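Local coordinates for uncharacterized protein (Bacteroides thetaiotaomicron, PDB 4LB8) that is of unknown function but belongs to the DUF4848 family and is probably an exported lipoprotein, at residues Glu92-Lys95 with His96-Asp100; Ala109-Leu112 with Ser113-Arg117; Val157-Arg160 with Ser161-Ser164. One frame throughout, in Å; residues are numbered along the deposited sequence.

In the fold
Contacts 1 and 2 are neighbours, their centres 11 Å apart, whereas contact 3 stands alone with the strands. The end of helix 84-98 and the residues after it (contact 1) meet the loop of contact 2: P114 packs on Y94, and beyond the helix R117 NE lies 3.2 Å from D100 O, probably hydrogen-bonded. Centre to centre, contact 3 is 22 Å from contact 2 and 33 Å from contact 1. Contacts 2 and 3 both touch the second subunit, the former through side-chain and backbone hydrogen bonds and the latter through a shared sheet. No active site is known; a bound PEG fragment, probably from the crystallisation liquor, lies beside R160 in contact 3.

Contact 1 of 3, residues Glu92-Lys95 with His96-Asp100; sequences EKYK and HKYGD
Y94 and Y98, one helical turn apart, lay their rings against each other on one side of helix 84-98. The pair is neither a parallel stack nor an edge-to-face one: the planes are inclined at 50° and the centroids lie 4.9 Å apart. Y98 comes over one face of Y94, where its CD2 sits 3.5 Å above the ring plane and is displaced toward the rim. The shortest ring-to-ring approach is Y94 CE1 to Y98 CE2, at 3.5 Å. The two first torsions differ. Y94 holds CG opposite its backbone N (chi1 175°), while Y98 holds CG opposite its carbonyl carbon (chi1 -66°), and with these torsions the two rings converge on the same side of the helix. Y98 CD2 also lies 3.3 Å from Y94 O, the carbonyl that accepts the backbone bond from Y98 N, and K97 CG rests over one face of the Y98 ring. Backbone i to i+4 bonds continue from H96 N to E92 O through G99 N to K95 O, where the helix gives way to loop.

The hydroxyls are anchored on helix 63-80, Y94 OH on A70 O and Y98 OH on E73 OE1. Outside the two segments, E73 OE1 is also the salt-bridge partner of K97 NZ, at the end of a fully extended lysine chain. L74 and I77 of that helix pack on Y94, with F104 and P114 beside it. Were Y94 an alanine, the Y98 ring would probably lose its aromatic neighbour, a gap would open beside L74 and I77, and A70 O would be left without its hydroxyl partner. This is an i, i+4 aromatic pair in the buried seam between two helices that pack against each other.

Contact 2 of 3, residues Ala109-Leu112 with Ser113-Arg117; sequences ATDL and SPYSR
The Y115 ring meets the D111 carboxylate at its edge, the two planes nearly perpendicular at 87°. D111 OD2 lies in the ring plane at its hydroxyl end, and a water also lies near that plane, beyond the CE2 side, while F148 approaches the ring with its plane inclined and R208 of the second subunit makes a cation-pi contact with it. Y115 OH donates to D111 OD2 at 2.7 Å, arriving on the syn side and 19° out of the carboxylate plane. D111 CG stands opposite the backbone N (chi1 167°), which swings the carboxylate round to face the oncoming tyrosine. Its other oxygen, OD1, accepts a weak bond of 3.4 Å from S113 N. The water closes the inside of the bend, donating to D111 O and to S113 O.

This buried carboxylate is gripped further by N105 ND2 at OD2 and by Q199 NE2 of the second subunit at OD1; such donors probably favour its charged form. L112 O takes a bond from Y91 OH of helix 84-98. The bend is a weakly bonded Asx turn, whose aspartate is also held by the hydroxyl of Y115, set in the interface between the two subunits.

Contact 3 of 3, residues Val157-Arg160 with Ser161-Ser164; sequences VSTR and SSVS
T159 folds back over a bend in the chain to meet S162, three residues on. Its CB already faces the beginning of the strand, lying 3.7 Å from S161 O and 4.0 Å from S162 OG. One bond further, OG1 reaches S162 OG at 2.8 Å, a hydroxyl-to-hydroxyl hydrogen bond in which either oxygen could be the donor. The torsion of T159 sets this up: OG1 sits between the backbone N and the carbonyl carbon (chi1 57°), while the methyl CG2 is turned opposite the carbonyl carbon. S162 answers with OG opposite its own carbonyl carbon (chi1 -76°), which puts S162 OG within bonding distance of T159 OG1.

The bend comes from R160. T159 and the strand residues S161 and S162 have extended backbones, but R160 takes helical backbone angles, and this turn in the backbone probably brings the i and i+3 side chains together. The R160 side chain departs the other way, extended from CG to NE, and passes about 3 Å from a bound PEG fragment that probably derives from the crystallisation liquor.

T159 OG1 has a second and stronger partner in R175 NH2, so the hydroxyl pair is tied to the neighbouring strand 171-175, with which S162 also shares backbone hydrogen bonds. On the second subunit, D165 OD2 and S167 OG bond S158 OG, and V163 packs on T159 and S161. There S161, S162 and V163 pair antiparallel with a strand of that subunit. The bend thus leads the loop after helix 148-152 into a strand at the edge of the chain's own antiparallel sheet, which the second subunit's strand continues across the dimer interface as an intersubunit beta ladder.

Contact 1 of 3, residues Glu92-Lys95 with His96-Asp100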
loop_
_atom_site.group_PDB
_atom_site.type_symbol
_atom_site.label_atom_id
_atom_site.label_comp_id
_atom_site.label_asym_id
_atom_site.label_seq_id
_atom_site.Cartn_x
_atom_site.Cartn_y
_atom_site.Cartn_z
ATOM N N GLU A 92 -4.007 -28.636 -3.078
ATOM C CA GLU A 92 -2.699 -29.222 -3.400
ATOM C C GLU A 92 -2.801 -30.001 -4.703
ATOM O O GLU A 92 -1.907 -29.905 -5.559
ATOM C CB GLU A 92 -2.164 -30.131 -2.273
ATOM C CG GLU A 92 -1.382 -29.396 -1.188
ATOM C CD GLU A 92 -0.159 -28.602 -1.619
ATOM O OE1 GLU A 92 0.832 -29.233 -2.054
ATOM O OE2 GLU A 92 -0.181 -27.353 -1.494
ATOM N N LYS A 93 -3.926 -30.734 -4.866
ATOM C CA LYS A 93 -4.240 -31.540 -6.047
ATOM C C LYS A 93 -4.497 -30.599 -7.232
ATOM O O LYS A 93 -3.950 -30.828 -8.307
ATOM C CB LYS A 93 -5.425 -32.487 -5.762
ATOM C CG LYS A 93 -5.051 -33.575 -4.748
ATOM C CD LYS A 93 -6.224 -34.421 -4.262
ATOM C CE LYS A 93 -5.784 -35.698 -3.562
ATOM N NZ LYS A 93 -5.240 -35.449 -2.197
ATOM N N TYR A 94 -5.240 -29.493 -6.999
ATOM C CA TYR A 94 -5.519 -28.429 -7.970
ATOM C C TYR A 94 -4.207 -27.812 -8.520
ATOM O O TYR A 94 -4.042 -27.738 -9.742
ATOM C CB TYR A 94 -6.393 -27.344 -7.318
ATOM C CG TYR A 94 -6.667 -26.127 -8.179
ATOM C CD1 TYR A 94 -7.747 -26.099 -9.060
ATOM C CD2 TYR A 94 -5.882 -24.980 -8.070
ATOM C CE1 TYR A 94 -8.018 -24.971 -9.832
ATOM C CE2 TYR A 94 -6.134 -23.850 -8.847
ATOM C CZ TYR A 94 -7.215 -23.843 -9.711
ATOM O OH TYR A 94 -7.482 -22.711 -10.437
ATOM N N LYS A 95 -3.297 -27.345 -7.617
ATOM C CA LYS A 95 -2.004 -26.756 -7.990
ATOM C C LYS A 95 -1.207 -27.739 -8.840
ATOM O O LYS A 95 -0.836 -27.381 -9.950
ATOM C CB LYS A 95 -1.214 -26.355 -6.758
ATOM C CG LYS A 95 -1.713 -25.100 -6.096
ATOM C CD LYS A 95 -0.798 -24.696 -4.929
ATOM C CE LYS A 95 0.217 -23.632 -5.296
ATOM N NZ LYS A 95 0.907 -23.075 -4.098
ATOM N N HIS A 96 -1.046 -29.008 -8.386
ATOM C CA HIS A 96 -0.359 -30.045 -9.152
ATOM C C HIS A 96 -0.927 -30.144 -10.586
ATOM O O HIS A 96 -0.153 -30.231 -11.545
ATOM C CB HIS A 96 -0.449 -31.410 -8.439
ATOM C CG HIS A 96 0.152 -32.536 -9.238
ATOM N ND1 HIS A 96 1.523 -32.783 -9.233
ATOM C CD2 HIS A 96 -0.438 -33.404 -10.100
ATOM C CE1 HIS A 96 1.715 -33.795 -10.070
ATOM N NE2 HIS A 96 0.567 -34.201 -10.621
ATOM N N LYS A 97 -2.271 -30.109 -10.719
ATOM C CA LYS A 97 -3.011 -30.200 -11.975
ATOM C C LYS A 97 -2.685 -29.041 -12.942
ATOM O O LYS A 97 -2.429 -29.307 -14.117
ATOM C CB LYS A 97 -4.533 -30.254 -11.700
ATOM C CG LYS A 97 -5.391 -30.432 -12.958
ATOM C CD LYS A 97 -6.881 -30.558 -12.665
ATOM C CE LYS A 97 -7.689 -30.760 -13.935
ATOM N NZ LYS A 97 -9.154 -30.867 -13.673
ATOM N N TYR A 98 -2.699 -27.778 -12.454
ATOM C CA TYR A 98 -2.526 -26.561 -13.261
ATOM C C TYR A 98 -1.147 -25.869 -13.172
ATOM O O TYR A 98 -0.859 -25.028 -14.014
ATOM C CB TYR A 98 -3.610 -25.532 -12.857
ATOM C CG TYR A 98 -5.008 -25.987 -13.208
ATOM C CD1 TYR A 98 -5.460 -25.967 -14.524
ATOM C CD2 TYR A 98 -5.871 -26.476 -12.228
ATOM C CE1 TYR A 98 -6.730 -26.441 -14.864
ATOM C CE2 TYR A 98 -7.145 -26.950 -12.554
ATOM C CZ TYR A 98 -7.569 -26.932 -13.875
ATOM O OH TYR A 98 -8.829 -27.362 -14.211
ATOM N N GLY A 99 -0.338 -26.213 -12.169
ATOM C CA GLY A 99 0.960 -25.606 -11.873
ATOM C C GLY A 99 2.088 -25.724 -12.873
ATOM O O GLY A 99 3.165 -25.181 -12.621
ATOM N N ASP A 100 1.858 -26.399 -14.010
ATOM C CA ASP A 100 2.836 -26.541 -15.081
ATOM C C ASP A 100 2.512 -25.577 -16.241
ATOM O O ASP A 100 3.366 -24.739 -16.581
ATOM C CB ASP A 100 2.923 -27.996 -15.535
ATOM C CG ASP A 100 3.701 -28.805 -14.519
ATOM O OD1 ASP A 100 3.141 -29.090 -13.426
ATOM O OD2 ASP A 100 4.904 -29.042 -14.750
#

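Contact 2 of 3, residues Ala109-Leu112 with Ser113-Arg117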
loop_
_atom_site.group_PDB
_atom_site.type_symbol
_atom_site.label_atom_id
_atom_site.label_comp_id
_atom_site.label_asym_id
_atom_site.label_seq_id
_atom_site.Cartn_x
_atom_site.Cartn_y
_atom_site.Cartn_z
ATOM N N ALA A 109 0.726 -15.751 -0.607
ATOM C CA ALA A 109 0.172 -17.117 -0.529
ATOM C C ALA A 109 -1.339 -17.161 -0.265
ATOM O O ALA A 109 -1.920 -18.250 -0.322
ATOM C CB ALA A 109 0.897 -17.923 0.532
ATOM N N THR A 110 -1.976 -15.998 -0.010
ATOM C CA THR A 110 -3.431 -15.888 0.165
ATOM C C THR A 110 -4.089 -15.707 -1.212
ATOM O O THR A 110 -5.314 -15.843 -1.337
ATOM C CB THR A 110 -3.819 -14.779 1.156
ATOM O OG1 THR A 110 -3.469 -13.502 0.632
ATOM C CG2 THR A 110 -3.193 -14.977 2.530
ATOM N N ASP A 111 -3.271 -15.420 -2.251
ATOM C CA ASP A 111 -3.752 -15.285 -3.622
ATOM C C ASP A 111 -3.672 -16.671 -4.236
ATOM O O ASP A 111 -2.595 -17.170 -4.582
ATOM C CB ASP A 111 -2.963 -14.226 -4.394
ATOM C CG ASP A 111 -3.165 -14.220 -5.898
ATOM O OD1 ASP A 111 -4.195 -14.762 -6.370
ATOM O OD2 ASP A 111 -2.294 -13.677 -6.604
ATOM N N LEU A 112 -4.855 -17.288 -4.343
ATOM C CA LEU A 112 -5.083 -18.664 -4.753
ATOM C C LEU A 112 -5.093 -18.921 -6.223
ATOM O O LEU A 112 -4.959 -20.084 -6.612
ATOM C CB LEU A 112 -6.452 -19.109 -4.223
ATOM C CG LEU A 112 -6.697 -18.985 -2.758
ATOM C CD1 LEU A 112 -8.066 -19.450 -2.451
ATOM C CD2 LEU A 112 -5.661 -19.765 -1.952
ATOM N N SER A 113 -5.365 -17.882 -7.035
ATOM C CA SER A 113 -5.582 -17.969 -8.490
ATOM C C SER A 113 -4.379 -18.368 -9.329
ATOM O O SER A 113 -3.286 -17.831 -9.130
ATOM C CB SER A 113 -6.112 -16.645 -9.019
ATOM O OG SER A 113 -7.475 -16.532 -8.663
ATOM N N PRO A 114 -4.576 -19.256 -10.333
ATOM C CA PRO A 114 -3.467 -19.552 -11.267
ATOM C C PRO A 114 -3.294 -18.390 -12.231
ATOM O O PRO A 114 -4.249 -17.652 -12.469
ATOM C CB PRO A 114 -3.931 -20.822 -11.996
ATOM C CG PRO A 114 -5.414 -20.761 -11.972
ATOM C CD PRO A 114 -5.825 -19.944 -10.741
ATOM N N TYR A 115 -2.096 -18.224 -12.777
ATOM C CA TYR A 115 -1.766 -17.152 -13.723
ATOM C C TYR A 115 -1.183 -17.675 -15.014
ATOM O O TYR A 115 -0.490 -18.706 -15.012
ATOM C CB TYR A 115 -0.746 -16.193 -13.097
ATOM C CG TYR A 115 -1.335 -15.311 -12.027
ATOM C CD1 TYR A 115 -1.883 -14.071 -12.344
ATOM C CD2 TYR A 115 -1.347 -15.712 -10.688
ATOM C CE1 TYR A 115 -2.406 -13.238 -11.359
ATOM C CE2 TYR A 115 -1.898 -14.900 -9.699
ATOM C CZ TYR A 115 -2.421 -13.661 -10.039
ATOM O OH TYR A 115 -2.971 -12.843 -9.084
ATOM N N SER A 116 -1.400 -16.923 -16.115
ATOM C CA SER A 116 -0.771 -17.225 -17.411
ATOM C C SER A 116 0.718 -16.920 -17.262
ATOM O O SER A 116 1.084 -16.015 -16.513
ATOM C CB SER A 116 -1.396 -16.376 -18.520
ATOM O OG SER A 116 -1.260 -16.893 -19.836
ATOM N N ARG A 117 1.573 -17.690 -17.935
ATOM C CA ARG A 117 3.023 -17.472 -17.941
ATOM C C ARG A 117 3.371 -16.477 -19.056
ATOM O O ARG A 117 4.454 -15.940 -19.052
ATOM C CB ARG A 117 3.781 -18.796 -18.115
ATOM C CG ARG A 117 3.733 -19.653 -16.859
ATOM C CD ARG A 117 4.444 -20.988 -17.044
ATOM N NE ARG A 117 4.377 -21.842 -15.851
ATOM C CZ ARG A 117 5.210 -21.754 -14.818
ATOM N NH1 ARG A 117 6.177 -20.841 -14.810
ATOM N NH2 ARG A 117 5.065 -22.557 -13.771
HETATM O O HOH W 1 -1.633 -17.858 -7.035
#

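Contact 3 of 3, residues Val157-Arg160 with Ser161-Ser164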
loop_
_atom_site.group_PDB
_atom_site.type_symbol
_atom_site.label_atom_id
_atom_site.label_comp_id
_atom_site.label_asym_id
_atom_site.label_seq_id
_atom_site.Cartn_x
_atom_site.Cartn_y
_atom_site.Cartn_z
ATOM N N VAL A 157 9.542 1.445 -4.919
ATOM C CA VAL A 157 9.250 1.075 -3.531
ATOM C C VAL A 157 8.009 1.883 -3.126
ATOM O O VAL A 157 7.225 1.450 -2.271
ATOM C CB VAL A 157 10.482 1.375 -2.613
ATOM C CG1 VAL A 157 10.211 0.996 -1.151
ATOM C CG2 VAL A 157 11.753 0.688 -3.128
ATOM N N SER A 158 7.845 3.063 -3.779
ATOM C CA SER A 158 6.774 4.025 -3.545
ATOM C C SER A 158 5.446 3.586 -4.145
ATOM O O SER A 158 5.391 3.025 -5.237
ATOM C CB SER A 158 7.148 5.409 -4.076
ATOM O OG SER A 158 6.784 5.637 -5.427
ATOM N N THR A 159 4.379 3.869 -3.397
ATOM C CA THR A 159 3.000 3.627 -3.772
ATOM C C THR A 159 2.212 4.939 -3.586
ATOM O O THR A 159 2.686 5.866 -2.916
ATOM C CB THR A 159 2.396 2.455 -2.964
ATOM O OG1 THR A 159 2.484 2.722 -1.570
ATOM C CG2 THR A 159 3.041 1.121 -3.265
ATOM N N ARG A 160 1.025 5.017 -4.205
ATOM C CA ARG A 160 0.088 6.136 -4.048
ATOM C C ARG A 160 -0.577 6.045 -2.686
ATOM O O ARG A 160 -0.837 7.042 -2.032
ATOM C CB ARG A 160 -0.987 6.055 -5.146
ATOM C CG ARG A 160 -1.887 7.256 -5.200
ATOM C CD ARG A 160 -2.810 7.121 -6.358
ATOM N NE ARG A 160 -3.962 8.011 -6.258
ATOM C CZ ARG A 160 -3.981 9.272 -6.669
ATOM N NH1 ARG A 160 -2.897 9.821 -7.202
ATOM N NH2 ARG A 160 -5.086 9.993 -6.554
ATOM N N SER A 161 -0.887 4.816 -2.285
ATOM C CA SER A 161 -1.598 4.525 -1.058
ATOM C C SER A 161 -1.090 3.224 -0.435
ATOM O O SER A 161 -0.797 2.284 -1.185
ATOM C CB SER A 161 -3.089 4.427 -1.361
ATOM O OG SER A 161 -3.828 4.504 -0.155
ATOM N N SER A 162 -0.976 3.185 0.936
ATOM C CA SER A 162 -0.585 2.034 1.777
ATOM C C SER A 162 -1.244 2.142 3.141
ATOM O O SER A 162 -1.162 3.188 3.803
ATOM C CB SER A 162 0.924 1.920 1.945
ATOM O OG SER A 162 1.499 1.408 0.759
ATOM N N VAL A 163 -1.917 1.060 3.547
ATOM C CA VAL A 163 -2.659 0.968 4.790
ATOM C C VAL A 163 -2.220 -0.329 5.458
ATOM O O VAL A 163 -2.167 -1.363 4.784
ATOM C CB VAL A 163 -4.190 1.045 4.529
ATOM C CG1 VAL A 163 -4.997 0.930 5.817
ATOM C CG2 VAL A 163 -4.560 2.319 3.779
ATOM N N SER A 164 -1.827 -0.262 6.754
ATOM C CA SER A 164 -1.327 -1.422 7.484
ATOM C C SER A 164 -2.454 -2.371 7.852
ATOM O O SER A 164 -3.578 -1.919 8.058
ATOM C CB SER A 164 -0.582 -0.986 8.741
ATOM O OG SER A 164 -1.404 -0.319 9.691
#